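Local coordinates for protein 3-hydroxyacyl-CoA dehydrogenase (Burkholderia thailandensis, PDB 4XGN) that probably catalyses the NAD-dependent interconversion of 3-hydroxyacyl-CoA and 3-oxoacyl-CoA, as a four-chain assembly of short-chain dehydrogenase subunits that binds its cofactor on a Rossmann-type fold, at residues V118-T123 / A174-P179; S153-D158 / A164-S169. All blocks are in the same frame, centred on the assembly; numbering follows the deposited sequence.

From the N terminus, the chain first lays down the parallel strands 15-19 to 85-90 of the Rossmann-type sheet and then enters helix 109-135, which supplies residues 118-123. It passes through strand 146-151 and the turn at 153-158, rounds a short loop and starts helix 164-184. Contact 2 closes that small loop between 153-158 and 164-169. Contact 1 closes a larger one, from 118-123 to 174-179, and the smaller loop lies wholly within it. Helix 164-184 serves both: its first turns (164-169) form contact 2 and, one turn further on, residues 174-179 form contact 1. Asn119 ND2 probably hydrogen-bonds Ser169 OG at 3.0 Å, joining the two contacts, and NAD touches both.

Contact 1: V118-T123 / A174-P179; sequences VNLIGT and AGMTLP. With NAD (nicotinamide-adenine-dinucleotide), chain I.
Met176 reaches from helix 164-184 to Leu120 and Thr123 on helix 109-135, and these three buried side chains make up the whole direct contact. The interaction is apolar. Met176 SD lies 4.0 Å from Leu120 CD1, and its terminal methyl CE rests 3.8 Å from Thr123 CG2 while also lying 4.1 Å from Leu120 CD1. Met176 and Leu120 run past each other in opposite directions. The thioether leaves its backbone with CG between N and the carbonyl carbon (chi1 76°) and is extended thereafter, which lets one side chain bridge helices whose nearest CA atoms, those of Leu120 and Met176, are 9.6 Å apart. Phe124 and Ile127 of helix 109-135 also touch the Met176 side chain, and Ala164 of the second subunit packs on it as well.

Polar bonds stay within the helices or lead to other parts of the fold. Ala174 O takes two donors from the same face of its carbonyl plane, Thr177 OG1 at 2.8 Å and Thr177 N at 3.2 Å. Thr177 OG1 is also hydrogen-bonded to Thr193 OG1, which links this helix to strand 189-196.

Cofactor packing comes from the start of the first segment, where there is a wider, pi-type turn. Val118 CG1, anti to the backbone N (chi1 176°), lies 3.7 Å from N6A of the NAD adenine.

With no hydrogen bond across it, the contact depends on shape and on the burial of sulfur and methyl groups, joining two helices that both pack against the second subunit, the first of which also touches the adenine.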
# COMPACT_ATOMS: atom_id res chain seq x y z
N VAL A 118 -6.67 17.54 -16.44
CA VAL A 118 -6.02 16.80 -17.50
C VAL A 118 -5.73 15.38 -17.11
O VAL A 118 -6.04 14.46 -17.86
CB VAL A 118 -4.74 17.49 -17.96
CG1 VAL A 118 -4.00 16.68 -18.99
CG2 VAL A 118 -5.08 18.86 -18.52
N ASN A 119 -5.10 15.19 -15.94
CA ASN A 119 -4.53 13.91 -15.60
C ASN A 119 -5.54 12.91 -15.12
O ASN A 119 -5.39 11.73 -15.38
CB ASN A 119 -3.46 14.10 -14.52
CG ASN A 119 -2.22 14.82 -15.01
OD1 ASN A 119 -2.10 15.20 -16.19
ND2 ASN A 119 -1.26 14.98 -14.12
N LEU A 120 -6.54 13.37 -14.36
CA LEU A 120 -7.46 12.48 -13.70
C LEU A 120 -8.80 12.49 -14.41
O LEU A 120 -9.26 11.45 -14.87
CB LEU A 120 -7.55 12.84 -12.20
CG LEU A 120 -8.53 12.02 -11.36
CD1 LEU A 120 -8.35 10.51 -11.52
CD2 LEU A 120 -8.45 12.43 -9.91
N ILE A 121 -9.45 13.65 -14.48
CA ILE A 121 -10.75 13.75 -15.15
C ILE A 121 -10.58 13.30 -16.61
O ILE A 121 -11.41 12.55 -17.13
CB ILE A 121 -11.37 15.15 -15.01
CG1 ILE A 121 -11.64 15.43 -13.52
CG2 ILE A 121 -12.64 15.24 -15.86
CD1 ILE A 121 -12.15 16.81 -13.25
N GLY A 122 -9.50 13.79 -17.25
CA GLY A 122 -9.18 13.45 -18.64
C GLY A 122 -9.01 11.97 -18.85
O GLY A 122 -9.53 11.42 -19.83
N THR A 123 -8.27 11.32 -17.95
CA THR A 123 -8.10 9.86 -18.07
C THR A 123 -9.45 9.13 -17.91
O THR A 123 -9.76 8.24 -18.70
CB THR A 123 -7.02 9.35 -17.10
OG1 THR A 123 -5.73 9.67 -17.66
CG2 THR A 123 -7.12 7.81 -16.88
N ALA A 174 -4.40 5.92 -9.97
CA ALA A 174 -4.08 4.62 -9.35
C ALA A 174 -5.28 4.04 -8.61
O ALA A 174 -5.62 2.85 -8.77
CB ALA A 174 -2.87 4.75 -8.45
N GLY A 175 -5.87 4.83 -7.74
CA GLY A 175 -6.95 4.35 -6.87
C GLY A 175 -8.25 3.97 -7.58
O GLY A 175 -8.98 3.14 -7.07
N MET A 176 -8.52 4.53 -8.76
CA MET A 176 -9.71 4.16 -9.51
C MET A 176 -9.53 2.91 -10.34
O MET A 176 -10.52 2.39 -10.86
CB MET A 176 -10.28 5.32 -10.34
CG MET A 176 -9.55 5.64 -11.58
SD MET A 176 -10.29 7.16 -12.33
CE MET A 176 -9.33 7.25 -13.82
N THR A 177 -8.31 2.39 -10.42
CA THR A 177 -8.07 1.19 -11.19
C THR A 177 -8.99 0.04 -10.75
O THR A 177 -9.61 -0.67 -11.59
CB THR A 177 -6.58 0.73 -11.12
OG1 THR A 177 -5.71 1.82 -11.33
CG2 THR A 177 -6.29 -0.35 -12.17
N LEU A 178 -9.05 -0.20 -9.45
CA LEU A 178 -9.84 -1.34 -8.94
C LEU A 178 -11.36 -1.22 -9.15
O LEU A 178 -11.96 -2.13 -9.71
CB LEU A 178 -9.49 -1.64 -7.47
CG LEU A 178 -10.27 -2.80 -6.83
CD1 LEU A 178 -10.02 -4.13 -7.50
CD2 LEU A 178 -9.99 -2.89 -5.34
N PRO A 179 -11.99 -0.07 -8.79
CA PRO A 179 -13.43 0.01 -9.07
C PRO A 179 -13.75 -0.04 -10.54
O PRO A 179 -14.80 -0.56 -10.89
CB PRO A 179 -13.86 1.36 -8.46
CG PRO A 179 -12.58 2.11 -8.22
CD PRO A 179 -11.54 1.06 -7.95
PA NAD I . 5.22 14.20 -22.75
O1A NAD I . 5.07 15.62 -22.34
O2A NAD I . 6.37 13.84 -23.63
O5B NAD I . 3.87 13.66 -23.43
C5B NAD I . 2.60 14.01 -22.93
C4B NAD I . 1.63 14.19 -24.11
O4B NAD I . 0.49 14.53 -23.51
C3B NAD I . 2.03 15.39 -25.01
O3B NAD I . 2.24 15.07 -26.34
C2B NAD I . 0.84 16.33 -24.71
O2B NAD I . 0.65 17.29 -25.81
C1B NAD I . -0.19 15.54 -24.41
N9A NAD I . -1.19 16.20 -23.63
C8A NAD I . -1.05 17.07 -22.57
N7A NAD I . -2.28 17.52 -22.17
C5A NAD I . -3.14 16.90 -22.98
C6A NAD I . -4.51 16.95 -23.03
N6A NAD I . -5.40 17.75 -22.25
N1A NAD I . -5.15 16.21 -23.94
C2A NAD I . -4.47 15.41 -24.82
N3A NAD I . -3.11 15.34 -24.77
C4A NAD I . -2.48 16.11 -23.85
O3 NAD I . 5.39 13.49 -21.32
PN NAD I . 5.46 11.88 -21.06
O1N NAD I . 6.68 11.67 -20.22
O2N NAD I . 5.39 11.02 -22.31
O5D NAD I . 4.15 11.63 -20.14
C5D NAD I . 3.25 10.54 -20.38
C4D NAD I . 2.52 10.13 -19.16
O4D NAD I . 3.47 9.59 -18.33
C3D NAD I . 1.90 11.33 -18.40
O3D NAD I . 0.71 11.00 -17.83
C2D NAD I . 3.01 11.56 -17.33
O2D NAD I . 2.48 12.36 -16.18
C1D NAD I . 3.37 10.35 -16.98
N1N NAD I . 4.66 10.15 -16.33
C2N NAD I . 5.85 10.57 -16.88
C3N NAD I . 7.07 10.36 -16.25
C7N NAD I . 8.38 10.85 -16.79
O7N NAD I . 9.35 10.84 -16.07
N7N NAD I . 8.49 11.27 -18.14
C4N NAD I . 7.07 9.67 -15.01
C5N NAD I . 5.88 9.22 -14.48
C6N NAD I . 4.69 9.44 -15.14

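Contact 2: S153-D158 / A164-S169; sequences SVAAFD and AAYAAS. With NAD (nicotinamide-adenine-dinucleotide), chain I; EDO (1,2-ethanediol), chain J.
Ser153 and Tyr166 meet at the active site of the short-chain dehydrogenase fold, where Tyr166 opens the family's Tyr-x-x-x-Lys motif and the two residues are probably catalytic. Ser153 OG lies 3.5 Å from Tyr166 CE2, oblique to the ring. The nicotinamide is close too, with Ser153 OG 3.8 Å from NAD C5N. Held anti to its backbone N (chi1 170°), this hydroxyl oxygen accepts a capping bond from Ala155 N, nearly straight at 165°.

Ala155 CB approaches the ring obliquely, 3.6 Å from Tyr166 CD2, and Ala167 CB comes within 3.1 Å of Ala155 O, so the turn sits closely on the tyrosine's helix. Tyr166 OH has two hydrogen-bonded partners: O2D of the nicotinamide ribose at 2.6 Å, in the ring plane, and O1 of an ethanediol at 2.7 Å. Lys170 NZ hydrogen-bonds NAD too.

Ethanediol O1 lies 3.2 Å from NAD C4N, the carbon that exchanges hydride; the diol, probably from the crystallisation liquor, may mimic a substrate oxygen. The capping bond thus places Ser153 OG, and the ribose bond Tyr166 OH, beside the nicotinamide, with Ala155 bearing on the ring, consistent with proton transfer through Tyr166 during hydride exchange.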
# COMPACT_ATOMS: atom_id res chain seq x y z
N SER A 153 2.07 7.46 -11.75
CA SER A 153 3.45 7.93 -11.48
C SER A 153 3.77 7.40 -10.11
O SER A 153 2.87 7.16 -9.31
CB SER A 153 3.49 9.46 -11.38
OG SER A 153 4.73 9.91 -10.89
N VAL A 154 5.06 7.28 -9.82
CA VAL A 154 5.51 7.02 -8.47
C VAL A 154 5.11 8.19 -7.55
O VAL A 154 5.00 8.00 -6.35
CB VAL A 154 7.02 6.72 -8.39
CG1 VAL A 154 7.36 5.45 -9.15
CG2 VAL A 154 7.86 7.92 -8.79
N ALA A 155 4.81 9.35 -8.10
CA ALA A 155 4.28 10.45 -7.30
C ALA A 155 2.93 10.13 -6.63
O ALA A 155 2.56 10.83 -5.68
CB ALA A 155 4.14 11.72 -8.16
N ALA A 156 2.21 9.11 -7.09
CA ALA A 156 1.03 8.59 -6.42
C ALA A 156 1.35 8.15 -4.99
O ALA A 156 0.46 8.15 -4.14
CB ALA A 156 0.38 7.42 -7.18
N PHE A 157 2.60 7.74 -4.75
CA PHE A 157 3.04 7.10 -3.49
C PHE A 157 4.14 7.91 -2.80
O PHE A 157 4.21 7.90 -1.57
CB PHE A 157 3.58 5.71 -3.80
CG PHE A 157 2.66 4.90 -4.63
CD1 PHE A 157 1.40 4.57 -4.14
CD2 PHE A 157 2.99 4.55 -5.95
CE1 PHE A 157 0.52 3.81 -4.90
CE2 PHE A 157 2.13 3.76 -6.71
CZ PHE A 157 0.87 3.45 -6.20
N ASP A 158 4.99 8.58 -3.58
CA ASP A 158 6.23 9.20 -3.12
C ASP A 158 6.22 10.70 -3.43
O ASP A 158 7.24 11.28 -3.77
CB ASP A 158 7.49 8.63 -3.86
CG ASP A 158 7.62 7.10 -3.88
OD1 ASP A 158 6.91 6.33 -3.23
OD2 ASP A 158 8.59 6.71 -4.57
N ALA A 164 2.08 18.33 -4.94
CA ALA A 164 0.76 18.03 -4.40
C ALA A 164 -0.31 17.82 -5.48
O ALA A 164 -1.04 16.81 -5.46
CB ALA A 164 0.33 19.08 -3.43
N ALA A 165 -0.35 18.70 -6.48
CA ALA A 165 -1.33 18.55 -7.55
C ALA A 165 -1.10 17.30 -8.40
O ALA A 165 -2.02 16.52 -8.63
CB ALA A 165 -1.35 19.76 -8.46
N TYR A 166 0.13 17.11 -8.84
CA TYR A 166 0.49 15.94 -9.65
C TYR A 166 0.26 14.64 -8.88
O TYR A 166 -0.39 13.74 -9.38
CB TYR A 166 1.94 16.06 -10.06
CG TYR A 166 2.40 15.03 -11.06
CD1 TYR A 166 1.91 15.02 -12.34
CD2 TYR A 166 3.38 14.14 -10.73
CE1 TYR A 166 2.36 14.11 -13.27
CE2 TYR A 166 3.84 13.20 -11.65
CZ TYR A 166 3.35 13.22 -12.94
OH TYR A 166 3.80 12.33 -13.91
N ALA A 167 0.70 14.61 -7.63
CA ALA A 167 0.50 13.43 -6.81
C ALA A 167 -0.98 13.14 -6.59
O ALA A 167 -1.43 12.00 -6.72
CB ALA A 167 1.19 13.60 -5.48
N ALA A 168 -1.76 14.17 -6.29
CA ALA A 168 -3.21 13.97 -6.17
C ALA A 168 -3.82 13.35 -7.41
O ALA A 168 -4.58 12.42 -7.34
CB ALA A 168 -3.92 15.26 -5.84
N SER A 169 -3.48 13.90 -8.56
CA SER A 169 -3.99 13.41 -9.79
C SER A 169 -3.60 11.99 -10.09
O SER A 169 -4.43 11.22 -10.54
CB SER A 169 -3.63 14.35 -10.95
OG SER A 169 -2.28 14.19 -11.39
PA NAD I . 5.22 14.20 -22.75
O1A NAD I . 5.07 15.62 -22.34
O2A NAD I . 6.37 13.84 -23.63
O5B NAD I . 3.87 13.66 -23.43
C5B NAD I . 2.60 14.01 -22.93
C4B NAD I . 1.63 14.19 -24.11
O4B NAD I . 0.49 14.53 -23.51
C3B NAD I . 2.03 15.39 -25.01
O3B NAD I . 2.24 15.07 -26.34
C2B NAD I . 0.84 16.33 -24.71
O2B NAD I . 0.65 17.29 -25.81
C1B NAD I . -0.19 15.54 -24.41
N9A NAD I . -1.19 16.20 -23.63
C8A NAD I . -1.05 17.07 -22.57
N7A NAD I . -2.28 17.52 -22.17
C5A NAD I . -3.14 16.90 -22.98
C6A NAD I . -4.51 16.95 -23.03
N6A NAD I . -5.40 17.75 -22.25
N1A NAD I . -5.15 16.21 -23.94
C2A NAD I . -4.47 15.41 -24.82
N3A NAD I . -3.11 15.34 -24.77
C4A NAD I . -2.48 16.11 -23.85
O3 NAD I . 5.39 13.49 -21.32
PN NAD I . 5.46 11.88 -21.06
O1N NAD I . 6.68 11.67 -20.22
O2N NAD I . 5.39 11.02 -22.31
O5D NAD I . 4.15 11.63 -20.14
C5D NAD I . 3.25 10.54 -20.38
C4D NAD I . 2.52 10.13 -19.16
O4D NAD I . 3.47 9.59 -18.33
C3D NAD I . 1.90 11.33 -18.40
O3D NAD I . 0.71 11.00 -17.83
C2D NAD I . 3.01 11.56 -17.33
O2D NAD I . 2.48 12.36 -16.18
C1D NAD I . 3.37 10.35 -16.98
N1N NAD I . 4.66 10.15 -16.33
C2N NAD I . 5.85 10.57 -16.88
C3N NAD I . 7.07 10.36 -16.25
C7N NAD I . 8.38 10.85 -16.79
O7N NAD I . 9.35 10.84 -16.07
N7N NAD I . 8.49 11.27 -18.14
C4N NAD I . 7.07 9.67 -15.01
C5N NAD I . 5.88 9.22 -14.48
C6N NAD I . 4.69 9.44 -15.14
C1 EDO J . 7.13 13.62 -13.41
O1 EDO J . 6.43 12.35 -13.37
C2 EDO J . 8.33 13.56 -14.38
O2 EDO J . 9.33 12.62 -13.93